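Local coordinates for hypothetical protein (Corynebacterium diphtheriae, PDB 2P4G) that is probably an NADPH-dependent reductase of the RibD C-terminal family, reducing a ribosylated pyrimidine on the way to riboflavin, at residues I21-L26 with L66-G71; E35-A40 with R211-I216; S43-A48 with P218-P223; G89-P94 with P110-L115; K117-D122 with V140-P145. All blocks are in the same frame, centred on the assembly; numbering follows the deposited sequence.

Contact 1 of 5, residues I21-L26 with L66-G71; sequences IVYGAL and LIQLRG. With EDO (1,2-ethanediol), chain G.
Val-22, on the last turn of helix 18-23, packs its two methyl groups against the flank of helix 60-72. CG2 lies against the aliphatic part of Gln-68, 3.6 Å from its CG, while CG1 faces Leu-69 CD1 at 4.1 Å. The two methyls divide between neighbouring residues because CG1 stands anti to the backbone N (chi1 172°), with CG2 set beside that N. A short, branched valine suits this place, where the helix backbones come close: the CA atoms of Val-22 and Leu-69 are 6.2 Å apart. The longer Leu-69 meets the valine with the end of its chain.

No direct hydrogen bond joins the two segments; water 1 supplies the polar link. It accepts from Tyr-23 OH at 2.5 Å and donates to the backbone O of Gln-68 and, at 2.9 Å, to Gln-68 OE1. The water lies in the plane of the Tyr-23 ring, while Val-22 CG1 sits over one ring face, toward its rim. Gln-68 NE2 bonds Thr-18. Gly-71, with no side chain, brings its carbonyl carbon within 3.5 Å of Tyr-23 OH.

Leu-69 continues inward onto Arg-37 and Ile-39 of strand 35-43 and His-213 of strand 211-217. Helices 18-23 and 60-72 lie side by side over the sheet; Ile-21 also packs on His-213, and Val-22 O accepts a hydrogen bond from Arg-37.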
# COMPACT_ATOMS: atom_id res chain seq x y z
N ILE A 21 11.55 -16.25 -6.36
CA ILE A 21 10.70 -15.56 -5.41
C ILE A 21 10.12 -16.53 -4.41
O ILE A 21 10.11 -16.24 -3.22
CB ILE A 21 9.56 -14.83 -6.14
CG1 ILE A 21 10.13 -13.72 -7.02
CG2 ILE A 21 8.59 -14.24 -5.15
CD1 ILE A 21 9.18 -13.18 -8.06
N VAL A 22 9.64 -17.67 -4.89
CA VAL A 22 8.99 -18.67 -4.05
C VAL A 22 9.99 -19.55 -3.28
O VAL A 22 9.77 -19.85 -2.11
CB VAL A 22 8.01 -19.58 -4.86
CG1 VAL A 22 7.51 -20.73 -4.01
CG2 VAL A 22 6.83 -18.78 -5.40
N TYR A 23 11.09 -19.94 -3.91
CA TYR A 23 11.94 -20.97 -3.34
C TYR A 23 13.31 -20.50 -2.86
O TYR A 23 13.97 -21.21 -2.07
CB TYR A 23 12.12 -22.10 -4.36
CG TYR A 23 10.86 -22.86 -4.66
CD1 TYR A 23 10.39 -23.84 -3.79
CD2 TYR A 23 10.12 -22.61 -5.83
CE1 TYR A 23 9.23 -24.55 -4.07
CE2 TYR A 23 8.96 -23.32 -6.11
CZ TYR A 23 8.52 -24.29 -5.23
OH TYR A 23 7.37 -25.00 -5.50
N GLY A 24 13.76 -19.34 -3.32
CA GLY A 24 15.16 -18.95 -3.16
C GLY A 24 15.45 -18.08 -1.95
O GLY A 24 14.54 -17.46 -1.41
N ALA A 25 16.73 -18.03 -1.57
CA ALA A 25 17.21 -17.33 -0.37
C ALA A 25 16.44 -17.74 0.89
O ALA A 25 16.03 -16.88 1.68
CB ALA A 25 17.18 -15.80 -0.56
N LEU A 26 16.26 -19.04 1.06
CA LEU A 26 15.64 -19.60 2.25
C LEU A 26 16.56 -20.64 2.95
O LEU A 26 17.46 -21.21 2.32
CB LEU A 26 14.29 -20.23 1.89
CG LEU A 26 13.22 -19.27 1.39
CD1 LEU A 26 12.12 -20.01 0.68
CD2 LEU A 26 12.66 -18.45 2.53
N LEU A 66 1.40 -16.74 -8.67
CA LEU A 66 0.37 -17.47 -7.94
C LEU A 66 0.51 -18.96 -8.21
O LEU A 66 0.47 -19.76 -7.28
CB LEU A 66 -1.04 -17.02 -8.32
CG LEU A 66 -1.91 -16.40 -7.24
CD1 LEU A 66 -3.33 -16.23 -7.81
CD2 LEU A 66 -1.93 -17.24 -5.95
N ILE A 67 0.66 -19.33 -9.48
CA ILE A 67 0.78 -20.74 -9.86
C ILE A 67 2.02 -21.37 -9.24
O ILE A 67 1.98 -22.50 -8.75
CB ILE A 67 0.80 -20.93 -11.39
CG1 ILE A 67 -0.55 -20.54 -11.99
CG2 ILE A 67 1.11 -22.37 -11.77
CD1 ILE A 67 -1.68 -21.15 -11.32
N GLN A 68 3.12 -20.63 -9.25
CA GLN A 68 4.39 -21.09 -8.65
C GLN A 68 4.18 -21.40 -7.16
O GLN A 68 4.62 -22.44 -6.67
CB GLN A 68 5.50 -20.04 -8.83
CG GLN A 68 6.89 -20.54 -8.56
CD GLN A 68 7.43 -21.35 -9.71
OE1 GLN A 68 7.37 -22.58 -9.72
NE2 GLN A 68 7.95 -20.66 -10.71
N LEU A 69 3.48 -20.52 -6.46
CA LEU A 69 3.23 -20.68 -5.02
C LEU A 69 2.26 -21.83 -4.75
O LEU A 69 2.44 -22.59 -3.80
CB LEU A 69 2.73 -19.37 -4.38
CG LEU A 69 2.67 -19.37 -2.83
CD1 LEU A 69 4.03 -19.62 -2.16
CD2 LEU A 69 2.05 -18.10 -2.29
N ARG A 70 1.29 -21.98 -5.63
CA ARG A 70 0.45 -23.17 -5.63
C ARG A 70 1.22 -24.47 -5.82
O ARG A 70 0.87 -25.48 -5.23
CB ARG A 70 -0.65 -23.06 -6.70
CG ARG A 70 -1.78 -22.12 -6.28
CD ARG A 70 -2.92 -22.10 -7.29
NE ARG A 70 -4.08 -21.47 -6.68
CZ ARG A 70 -5.34 -21.68 -7.04
NH1 ARG A 70 -5.63 -22.49 -8.05
NH2 ARG A 70 -6.32 -21.08 -6.38
N GLY A 71 2.28 -24.43 -6.63
CA GLY A 71 3.15 -25.57 -6.80
C GLY A 71 3.97 -25.90 -5.57
O GLY A 71 4.40 -27.03 -5.41
C1 EDO G . -8.42 -22.77 -10.76
O1 EDO G . -8.32 -22.26 -12.09
C2 EDO G . -8.51 -21.72 -9.61
O2 EDO G . -8.55 -22.32 -8.25
O HOH W 1 6.17 -24.14 -7.54

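Contact 2 of 5, residues E35-A40 with R211-I216; sequences ECRAIA and RLHLTI
With CG beside its backbone N (chi1 -56°) and an extended chain beyond, Arg-37 carries its guanidinium past Arg-211 to His-213. Glu-35, its CG anti to the backbone N (chi1 -164°), brings its carboxylate between the two arginines. OE2 takes NE of Arg-37 at 2.7 Å and NH1 of Arg-211 at 2.8 Å, from opposite faces of the carboxylate plane. One buried carboxylate oxygen thus holds both arginines in a salt-bridge network. Arg-37 NH1 also donates to His-213 NE2 at 2.9 Å, in the plane of the imidazole, consistent with NE2 acting as the acceptor. Arg-211 CD lies over one face of the Arg-37 guanidinium, toward its rim.

Beneath these groups the backbones form a parallel ladder, the strand axes 13° apart. Ala-38 and Ala-40 each bond the opposite strand through both N and O, as from Ala-40 N to His-213 O at 2.8 Å. On the other face small Ala-38 accommodates Leu-212 CD1 at 3.9 Å.

Strands 190-195 and 254-260 flank the pair within the sheet. Helix 60-72 covers the face bearing Ile-39 and His-213; from the opposite face Leu-212 and Leu-214 pack on Ile-44 of the second subunit.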
# COMPACT_ATOMS: atom_id res chain seq x y z
N GLU A 35 4.99 -24.55 6.90
CA GLU A 35 5.08 -23.14 6.64
C GLU A 35 3.73 -22.63 6.11
O GLU A 35 3.07 -23.32 5.36
CB GLU A 35 6.19 -22.84 5.63
CG GLU A 35 6.57 -21.36 5.64
CD GLU A 35 7.52 -20.95 4.54
OE1 GLU A 35 8.20 -21.81 3.94
OE2 GLU A 35 7.57 -19.75 4.28
N CYS A 36 3.34 -21.44 6.55
CA CYS A 36 2.17 -20.76 5.99
C CYS A 36 2.56 -19.42 5.39
O CYS A 36 3.26 -18.62 6.01
CB CYS A 36 1.13 -20.53 7.08
SG CYS A 36 -0.33 -19.64 6.54
N ARG A 37 2.10 -19.20 4.16
CA ARG A 37 2.36 -17.97 3.43
C ARG A 37 1.05 -17.38 2.94
O ARG A 37 0.16 -18.10 2.52
CB ARG A 37 3.24 -18.23 2.22
CG ARG A 37 4.52 -18.90 2.58
CD ARG A 37 5.54 -18.65 1.51
NE ARG A 37 6.76 -19.44 1.69
CZ ARG A 37 7.72 -19.50 0.79
NH1 ARG A 37 7.60 -18.84 -0.36
NH2 ARG A 37 8.78 -20.24 1.02
N ALA A 38 0.97 -16.07 3.01
CA ALA A 38 -0.14 -15.34 2.44
C ALA A 38 0.34 -14.74 1.13
O ALA A 38 1.47 -14.28 1.05
CB ALA A 38 -0.61 -14.27 3.41
N ILE A 39 -0.50 -14.78 0.09
CA ILE A 39 -0.17 -14.16 -1.20
C ILE A 39 -1.24 -13.14 -1.57
O ILE A 39 -2.43 -13.43 -1.53
CB ILE A 39 0.08 -15.20 -2.33
CG1 ILE A 39 0.49 -14.50 -3.62
CG2 ILE A 39 -1.15 -16.13 -2.57
CD1 ILE A 39 1.43 -15.29 -4.45
N ALA A 40 -0.82 -11.93 -1.91
CA ALA A 40 -1.81 -10.86 -2.07
C ALA A 40 -1.35 -9.83 -3.11
O ALA A 40 -0.16 -9.77 -3.45
CB ALA A 40 -2.14 -10.21 -0.69
N ARG A 211 5.34 -15.89 6.12
CA ARG A 211 5.82 -15.06 5.02
C ARG A 211 4.65 -14.54 4.23
O ARG A 211 3.61 -15.17 4.19
CB ARG A 211 6.68 -15.84 4.03
CG ARG A 211 8.07 -15.89 4.43
CD ARG A 211 8.97 -16.55 3.42
NE ARG A 211 10.27 -16.57 4.06
CZ ARG A 211 10.62 -17.41 5.03
NH1 ARG A 211 9.81 -18.40 5.41
NH2 ARG A 211 11.82 -17.31 5.57
N LEU A 212 4.90 -13.41 3.57
CA LEU A 212 3.94 -12.74 2.73
C LEU A 212 4.56 -12.51 1.36
O LEU A 212 5.66 -11.99 1.27
CB LEU A 212 3.57 -11.40 3.37
CG LEU A 212 2.65 -10.43 2.64
CD1 LEU A 212 1.31 -11.06 2.33
CD2 LEU A 212 2.53 -9.20 3.51
N HIS A 213 3.85 -12.94 0.31
CA HIS A 213 4.12 -12.51 -1.03
C HIS A 213 3.14 -11.39 -1.36
O HIS A 213 1.94 -11.62 -1.39
CB HIS A 213 3.91 -13.66 -2.00
CG HIS A 213 4.93 -14.72 -1.85
ND1 HIS A 213 6.09 -14.76 -2.59
CD2 HIS A 213 4.99 -15.77 -1.00
CE1 HIS A 213 6.81 -15.79 -2.21
NE2 HIS A 213 6.16 -16.43 -1.25
N LEU A 214 3.65 -10.19 -1.59
CA LEU A 214 2.80 -9.04 -1.89
C LEU A 214 3.25 -8.45 -3.21
O LEU A 214 4.44 -8.18 -3.42
CB LEU A 214 2.89 -7.99 -0.78
CG LEU A 214 2.06 -6.70 -0.97
CD1 LEU A 214 0.59 -6.98 -0.78
CD2 LEU A 214 2.54 -5.62 -0.00
N THR A 215 2.28 -8.33 -4.11
CA THR A 215 2.44 -7.66 -5.38
C THR A 215 1.82 -6.28 -5.25
O THR A 215 0.67 -6.16 -4.83
CB THR A 215 1.70 -8.41 -6.50
OG1 THR A 215 2.20 -9.76 -6.54
CG2 THR A 215 1.88 -7.70 -7.88
N ILE A 216 2.57 -5.25 -5.62
CA ILE A 216 2.09 -3.86 -5.58
C ILE A 216 1.94 -3.38 -7.01
O ILE A 216 2.92 -3.27 -7.77
CB ILE A 216 3.04 -2.95 -4.83
CG1 ILE A 216 3.29 -3.53 -3.43
CG2 ILE A 216 2.46 -1.53 -4.78
CD1 ILE A 216 4.61 -3.20 -2.84

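Contact 3 of 5, residues S43-A48 with P218-P223; sequences SINGSA and PNIICP
Ile-221, Asn-45 and Ile-44 carry this contact between a type I turn, Ser-43 to Gly-46, and strand 219-222. Asn-45 bonds both backbone groups of Ile-221: ND2 donates to its O at 2.6 Å, from above the carbonyl plane, and OD1 accepts from its N at 3.0 Å. Both bonds are nearly straight, at 173° and 175°, and an amide suits the task because it offers donor and acceptor together. Ser-43 OG donates to the same OD1 at 2.7 Å from the opposite face of the amide plane, fixing its rotation.

Ile-44 gives its backbone N to Asn-219 O, 3.0 Å away, and crosses Ile-220 with CD1 3.7 Å from CG1. The side chain of Ile-221 fits between two small serines, its CD1 3.7 Å from Ser-43 CB and 4.1 Å from Ser-47 CB.

Strand 219-222 also pairs antiparallel with a strand of the second subunit. Thus Asn-45 satisfies the buried N and O of Ile-221, whereas Asn-219 ND2, also buried, has no partner in the model.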
# COMPACT_ATOMS: atom_id res chain seq x y z
N SER A 43 -3.21 -2.20 -4.73
CA SER A 43 -2.83 -0.91 -5.27
C SER A 43 -1.75 -0.32 -4.37
O SER A 43 -1.53 -0.80 -3.25
CB SER A 43 -4.05 -0.00 -5.35
OG SER A 43 -4.50 0.41 -4.08
N ILE A 44 -1.06 0.71 -4.85
CA ILE A 44 -0.02 1.34 -4.04
C ILE A 44 -0.57 1.97 -2.75
O ILE A 44 0.15 2.13 -1.75
CB ILE A 44 0.81 2.37 -4.83
CG1 ILE A 44 -0.04 3.57 -5.28
CG2 ILE A 44 1.54 1.68 -5.99
CD1 ILE A 44 0.71 4.90 -5.28
N ASN A 45 -1.85 2.33 -2.77
CA ASN A 45 -2.50 2.87 -1.61
C ASN A 45 -3.37 1.86 -0.82
O ASN A 45 -4.21 2.26 -0.04
CB ASN A 45 -3.26 4.15 -2.00
CG ASN A 45 -4.46 3.88 -2.87
OD1 ASN A 45 -4.42 3.08 -3.82
ND2 ASN A 45 -5.55 4.54 -2.54
N GLY A 46 -3.15 0.57 -1.03
CA GLY A 46 -3.72 -0.44 -0.13
C GLY A 46 -5.10 -0.99 -0.41
O GLY A 46 -5.71 -1.58 0.49
N SER A 47 -5.60 -0.82 -1.63
CA SER A 47 -6.82 -1.51 -2.05
C SER A 47 -6.48 -2.87 -2.67
O SER A 47 -5.64 -2.94 -3.55
CB SER A 47 -7.62 -0.67 -3.02
OG SER A 47 -8.82 -1.34 -3.35
N ALA A 48 -7.13 -3.94 -2.20
CA ALA A 48 -6.97 -5.28 -2.76
C ALA A 48 -7.75 -5.46 -4.08
O ALA A 48 -7.50 -6.43 -4.82
CB ALA A 48 -7.42 -6.36 -1.73
N PRO A 218 0.82 -1.00 -10.18
CA PRO A 218 1.05 0.39 -10.49
C PRO A 218 -0.27 1.16 -10.65
O PRO A 218 -0.55 1.73 -11.70
CB PRO A 218 1.81 0.31 -11.81
CG PRO A 218 1.24 -0.92 -12.47
CD PRO A 218 1.09 -1.88 -11.34
N ASN A 219 -1.10 1.17 -9.61
CA ASN A 219 -2.29 2.00 -9.64
C ASN A 219 -2.71 2.59 -8.30
O ASN A 219 -2.30 2.13 -7.23
CB ASN A 219 -3.46 1.30 -10.36
CG ASN A 219 -3.57 -0.15 -10.04
OD1 ASN A 219 -3.37 -1.02 -10.90
ND2 ASN A 219 -3.89 -0.43 -8.79
N ILE A 220 -3.47 3.67 -8.39
CA ILE A 220 -4.02 4.38 -7.23
C ILE A 220 -5.52 4.23 -7.30
O ILE A 220 -6.09 4.47 -8.33
CB ILE A 220 -3.73 5.88 -7.31
CG1 ILE A 220 -2.22 6.13 -7.22
CG2 ILE A 220 -4.54 6.62 -6.25
CD1 ILE A 220 -1.82 7.58 -7.22
N ILE A 221 -6.13 3.82 -6.20
CA ILE A 221 -7.59 3.62 -6.12
C ILE A 221 -8.10 4.38 -4.88
O ILE A 221 -7.75 4.02 -3.74
CB ILE A 221 -7.93 2.13 -6.01
CG1 ILE A 221 -7.38 1.37 -7.24
CG2 ILE A 221 -9.45 1.96 -5.86
CD1 ILE A 221 -7.34 -0.15 -7.12
N CYS A 222 -8.86 5.44 -5.13
CA CYS A 222 -9.51 6.25 -4.10
C CYS A 222 -10.99 6.36 -4.37
O CYS A 222 -11.39 6.77 -5.45
CB CYS A 222 -8.97 7.66 -4.10
SG CYS A 222 -7.28 7.70 -3.74
N PRO A 223 -11.82 6.02 -3.37
CA PRO A 223 -11.44 5.54 -2.06
C PRO A 223 -10.92 4.15 -2.16
O PRO A 223 -11.16 3.48 -3.15
CB PRO A 223 -12.76 5.57 -1.28
CG PRO A 223 -13.66 6.43 -2.06
CD PRO A 223 -13.28 6.16 -3.47

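Contact 4 of 5, residues G89-P94 with P110-L115; sequences GPVVLP and PKLTLL. With EDO (1,2-ethanediol), chain G.
This is a purely apolar contact, without a hydrogen bond between its segments, in which the loop between helices 80-85 and 95-103 lies against the start of strand 111-115. Val-91 is at its centre and spreads its methyls over two residues: CG1 touches Pro-110 CG at 3.9 Å, and CG2 touches Leu-112 CB at 3.8 Å. At chi1 173° CG1 lies opposite the backbone N, and CG2 is turned to the leucine. Leu-93 reaches toward the Pro-110 ring end-on, CD1 to CD at 3.8 Å. The branched valine and the compact proline give firm surfaces where the chains do not run as paired strands; the CA atoms of Val-91 and Leu-112 are 7.0 Å apart.

Earlier in the loop, Gly-89 O approaches Leu-112 CD2 at 4.0 Å. The same carbonyl accepts a hydrogen bond of 2.8 Å from O2 of an ethanediol, probably a crystallisation additive, which Arg-70 also holds.

Ile-76 of the neighbouring strand 75-79 touches both Val-91 and Pro-110, and Arg-70 and Ile-67 of helix 60-72 touch Leu-93. These residues thus join loop, helix and the parallel part of the sheet, consistent with the dihydrofolate reductase-like fold of the RibD C-terminal domain.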
# COMPACT_ATOMS: atom_id res chain seq x y z
N GLY A 89 -11.69 -22.11 -10.14
CA GLY A 89 -12.15 -23.42 -10.51
C GLY A 89 -11.31 -24.46 -9.82
O GLY A 89 -10.55 -24.15 -8.89
N PRO A 90 -11.42 -25.71 -10.27
CA PRO A 90 -10.52 -26.73 -9.75
C PRO A 90 -9.05 -26.32 -9.97
O PRO A 90 -8.69 -25.82 -11.03
CB PRO A 90 -10.91 -27.98 -10.54
CG PRO A 90 -12.34 -27.75 -10.92
CD PRO A 90 -12.39 -26.27 -11.22
N VAL A 91 -8.23 -26.56 -8.94
CA VAL A 91 -6.83 -26.22 -9.00
C VAL A 91 -6.18 -26.95 -10.17
O VAL A 91 -6.42 -28.15 -10.39
CB VAL A 91 -6.14 -26.53 -7.67
CG1 VAL A 91 -4.63 -26.34 -7.78
CG2 VAL A 91 -6.74 -25.65 -6.55
N VAL A 92 -5.40 -26.18 -10.94
CA VAL A 92 -4.57 -26.74 -12.04
C VAL A 92 -3.12 -26.37 -11.80
O VAL A 92 -2.82 -25.31 -11.25
CB VAL A 92 -4.99 -26.23 -13.48
CG1 VAL A 92 -6.43 -26.58 -13.79
CG2 VAL A 92 -4.81 -24.74 -13.59
N LEU A 93 -2.22 -27.24 -12.22
CA LEU A 93 -0.79 -26.92 -12.24
C LEU A 93 -0.16 -27.38 -13.55
O LEU A 93 -0.61 -28.36 -14.16
CB LEU A 93 -0.04 -27.56 -11.06
CG LEU A 93 -0.27 -27.03 -9.65
CD1 LEU A 93 0.40 -27.95 -8.65
CD2 LEU A 93 0.26 -25.61 -9.51
N PRO A 94 0.89 -26.68 -13.99
CA PRO A 94 1.62 -27.08 -15.16
C PRO A 94 2.17 -28.51 -15.09
O PRO A 94 2.53 -29.02 -14.03
CB PRO A 94 2.77 -26.08 -15.22
CG PRO A 94 2.29 -24.91 -14.49
CD PRO A 94 1.42 -25.43 -13.42
N PRO A 110 -2.29 -29.21 -4.79
CA PRO A 110 -2.66 -28.83 -3.43
C PRO A 110 -4.17 -28.88 -3.21
O PRO A 110 -4.94 -28.71 -4.14
CB PRO A 110 -2.19 -27.36 -3.34
CG PRO A 110 -2.20 -26.89 -4.76
CD PRO A 110 -1.77 -28.07 -5.57
N LYS A 111 -4.57 -29.10 -1.97
CA LYS A 111 -5.97 -29.15 -1.59
C LYS A 111 -6.51 -27.74 -1.51
O LYS A 111 -6.02 -26.91 -0.73
CB LYS A 111 -6.15 -29.84 -0.23
CG LYS A 111 -7.59 -30.12 0.18
CD LYS A 111 -8.20 -31.18 -0.70
CE LYS A 111 -9.63 -31.57 -0.30
NZ LYS A 111 -10.17 -32.59 -1.25
N LEU A 112 -7.55 -27.48 -2.29
CA LEU A 112 -8.26 -26.21 -2.19
C LEU A 112 -9.21 -26.24 -1.01
O LEU A 112 -10.08 -27.10 -0.94
CB LEU A 112 -9.03 -25.92 -3.48
CG LEU A 112 -9.77 -24.60 -3.59
CD1 LEU A 112 -8.81 -23.39 -3.43
CD2 LEU A 112 -10.51 -24.57 -4.92
N THR A 113 -9.05 -25.26 -0.13
CA THR A 113 -9.82 -25.14 1.12
C THR A 113 -10.57 -23.81 1.13
O THR A 113 -9.96 -22.73 1.03
CB THR A 113 -8.91 -25.25 2.37
OG1 THR A 113 -8.12 -26.43 2.26
CG2 THR A 113 -9.72 -25.29 3.68
N LEU A 114 -11.89 -23.91 1.21
CA LEU A 114 -12.76 -22.76 1.04
C LEU A 114 -13.43 -22.47 2.34
O LEU A 114 -14.05 -23.37 2.94
CB LEU A 114 -13.84 -23.05 -0.01
CG LEU A 114 -13.36 -23.34 -1.42
CD1 LEU A 114 -14.59 -23.70 -2.29
CD2 LEU A 114 -12.57 -22.14 -2.02
N LEU A 115 -13.28 -21.23 2.79
CA LEU A 115 -13.87 -20.76 4.02
C LEU A 115 -15.18 -20.05 3.70
O LEU A 115 -15.21 -19.06 2.97
CB LEU A 115 -12.92 -19.79 4.71
CG LEU A 115 -11.49 -20.26 4.97
CD1 LEU A 115 -10.73 -19.21 5.77
CD2 LEU A 115 -11.46 -21.58 5.69
C1 EDO G . -8.42 -22.77 -10.76
O1 EDO G . -8.32 -22.26 -12.09
C2 EDO G . -8.51 -21.72 -9.61
O2 EDO G . -8.55 -22.32 -8.25

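Contact 5 of 5, residues K117-D122 with V140-P145; sequences KSLYFD and VITQQP. With EDO (1,2-ethanediol), chain M; EDO (1,2-ethanediol), chain N.
Thr-142 OG1 is gripped by Ser-116 O, just before the loop, and by Trp-152 NE1 of helix 150-162, hydrogen-bonding to both, and lies 3.5 Å from Lys-117 O without a bond to it. Standing anti to the backbone N (chi1 -176°), the hydroxyl turns to the loop, so a threonine here serves polar and apolar neighbours at once. Its CB meets Leu-119 CD2 at 3.6 Å, the two side chains crossing at about a right angle.

That same leucine methyl reaches Val-140 CG1, again at 3.6 Å. Phe-121 approaches Val-140 from the opposite direction, its CE2 4.1 Å from CG1. Leucine and phenylalanine thus close over the branched valine from the loop side.

Toward the exposed end Lys-117 and Gln-143 run side by side, pointing the same way. Their ends are bridged by water 2, which accepts from Lys-117 NZ at 2.8 Å and donates to Gln-143 OE1 at 3.0 Å; Gln-143 NE2 bonds Pro-170 O. A long, flexible pair suits such a solvent-mediated link.

Strand 139-143 lies between strands 111-115 and 166-169 in the sheet. Leu-119 also packs on Trp-152 and Leu-156 of helix 150-162, and Phe-121 on Leu-114, so the loop fills in between helix and sheet.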
# COMPACT_ATOMS: atom_id res chain seq x y z
N LYS A 117 -18.89 -18.98 5.62
CA LYS A 117 -19.86 -18.98 6.69
C LYS A 117 -21.29 -19.18 6.18
O LYS A 117 -22.08 -19.82 6.83
CB LYS A 117 -19.70 -17.73 7.57
CG LYS A 117 -18.35 -17.73 8.37
CD LYS A 117 -18.30 -16.69 9.49
CE LYS A 117 -16.88 -16.17 9.72
NZ LYS A 117 -16.72 -15.49 11.05
N SER A 118 -21.60 -18.67 4.99
CA SER A 118 -22.97 -18.82 4.41
C SER A 118 -23.21 -20.16 3.70
O SER A 118 -24.36 -20.62 3.62
CB SER A 118 -23.26 -17.71 3.41
OG SER A 118 -22.54 -17.90 2.19
N LEU A 119 -22.14 -20.74 3.17
CA LEU A 119 -22.22 -21.97 2.38
C LEU A 119 -22.90 -21.75 1.01
O LEU A 119 -23.35 -22.72 0.37
CB LEU A 119 -22.92 -23.09 3.15
CG LEU A 119 -22.17 -23.69 4.33
CD1 LEU A 119 -23.02 -24.86 4.94
CD2 LEU A 119 -20.76 -24.14 3.86
N TYR A 120 -22.97 -20.48 0.58
CA TYR A 120 -23.51 -20.15 -0.73
C TYR A 120 -22.42 -20.47 -1.75
O TYR A 120 -21.33 -19.91 -1.68
CB TYR A 120 -23.95 -18.68 -0.88
CG TYR A 120 -24.43 -18.47 -2.29
CD1 TYR A 120 -25.68 -18.92 -2.68
CD2 TYR A 120 -23.60 -17.92 -3.26
CE1 TYR A 120 -26.10 -18.79 -3.98
CE2 TYR A 120 -24.02 -17.77 -4.56
CZ TYR A 120 -25.26 -18.23 -4.92
OH TYR A 120 -25.70 -18.13 -6.23
N PHE A 121 -22.72 -21.40 -2.67
CA PHE A 121 -21.85 -21.73 -3.75
C PHE A 121 -22.60 -21.82 -5.07
O PHE A 121 -23.77 -22.17 -5.11
CB PHE A 121 -21.14 -23.05 -3.48
CG PHE A 121 -20.18 -22.98 -2.34
CD1 PHE A 121 -18.99 -22.32 -2.48
CD2 PHE A 121 -20.49 -23.53 -1.12
CE1 PHE A 121 -18.10 -22.24 -1.44
CE2 PHE A 121 -19.61 -23.47 -0.07
CZ PHE A 121 -18.42 -22.80 -0.23
N ASP A 122 -21.88 -21.53 -6.15
CA ASP A 122 -22.34 -21.81 -7.52
C ASP A 122 -22.08 -23.27 -7.89
O ASP A 122 -20.95 -23.65 -8.14
CB ASP A 122 -21.61 -20.88 -8.49
CG ASP A 122 -21.88 -21.20 -9.95
OD1 ASP A 122 -22.82 -21.97 -10.27
OD2 ASP A 122 -21.11 -20.67 -10.77
N VAL A 140 -14.50 -27.62 2.40
CA VAL A 140 -15.27 -26.46 2.84
C VAL A 140 -15.22 -26.37 4.36
O VAL A 140 -15.45 -27.37 5.05
CB VAL A 140 -16.71 -26.50 2.33
CG1 VAL A 140 -17.52 -25.28 2.89
CG2 VAL A 140 -16.70 -26.52 0.82
N ILE A 141 -14.87 -25.19 4.86
CA ILE A 141 -14.82 -24.93 6.29
C ILE A 141 -15.86 -23.83 6.61
O ILE A 141 -15.76 -22.71 6.12
CB ILE A 141 -13.42 -24.45 6.77
CG1 ILE A 141 -12.29 -25.39 6.30
CG2 ILE A 141 -13.41 -24.25 8.31
CD1 ILE A 141 -12.27 -26.73 6.93
N THR A 142 -16.83 -24.18 7.43
CA THR A 142 -17.89 -23.28 7.82
C THR A 142 -18.05 -23.29 9.35
O THR A 142 -17.22 -23.83 10.08
CB THR A 142 -19.19 -23.66 7.09
OG1 THR A 142 -20.21 -22.71 7.41
CG2 THR A 142 -19.64 -25.05 7.46
N GLN A 143 -19.13 -22.69 9.84
CA GLN A 143 -19.36 -22.57 11.26
C GLN A 143 -20.84 -22.80 11.52
O GLN A 143 -21.66 -22.42 10.72
CB GLN A 143 -18.94 -21.17 11.70
CG GLN A 143 -18.84 -20.97 13.18
CD GLN A 143 -17.87 -19.84 13.56
OE1 GLN A 143 -17.61 -18.90 12.79
NE2 GLN A 143 -17.34 -19.94 14.77
N GLN A 144 -21.19 -23.43 12.63
CA GLN A 144 -22.60 -23.55 12.98
C GLN A 144 -23.10 -22.14 13.24
O GLN A 144 -22.58 -21.48 14.13
CB GLN A 144 -22.79 -24.39 14.23
CG GLN A 144 -24.25 -24.71 14.55
CD GLN A 144 -24.81 -25.86 13.73
OE1 GLN A 144 -24.16 -26.89 13.56
NE2 GLN A 144 -26.02 -25.69 13.21
N PRO A 145 -24.10 -21.68 12.46
CA PRO A 145 -24.59 -20.31 12.64
C PRO A 145 -25.25 -20.13 14.00
O PRO A 145 -26.00 -21.00 14.44
CB PRO A 145 -25.60 -20.14 11.49
CG PRO A 145 -26.05 -21.52 11.20
CD PRO A 145 -24.83 -22.36 11.38
C1 EDO M . -27.21 -22.15 -4.00
O1 EDO M . -26.34 -22.11 -5.16
C2 EDO M . -26.77 -23.15 -2.93
O2 EDO M . -25.41 -22.90 -2.48
C1 EDO N . -16.33 -15.84 2.49
O1 EDO N . -15.21 -15.12 1.94
C2 EDO N . -16.11 -16.07 3.98
O2 EDO N . -17.33 -16.56 4.57
O HOH W 2 -16.08 -16.46 13.60

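Overall arrangement
All but contact 3 centre on one mixed sheet and its covering elements. Contact 2 joins neighbouring strands 35-43 and 211-217, with contact 1 about 10 Å away between centres and touching it. Contacts 4 and 5, centres about 17 Å apart, lie toward the other side and share adjacent strands 111-115 and 139-143; Arg-70 and the ethanediol connect contact 4 to contact 1. Along the chain, contacts 4 and 5 follow contact 1, and both fall between the two strands of contact 2. Contact 3, about 18 Å from contact 2 between centres, lies where both strands end: a turn meets strand 219-222, which pairs with the second subunit. Contact 2 touches it too, so this end faces the dimer interface.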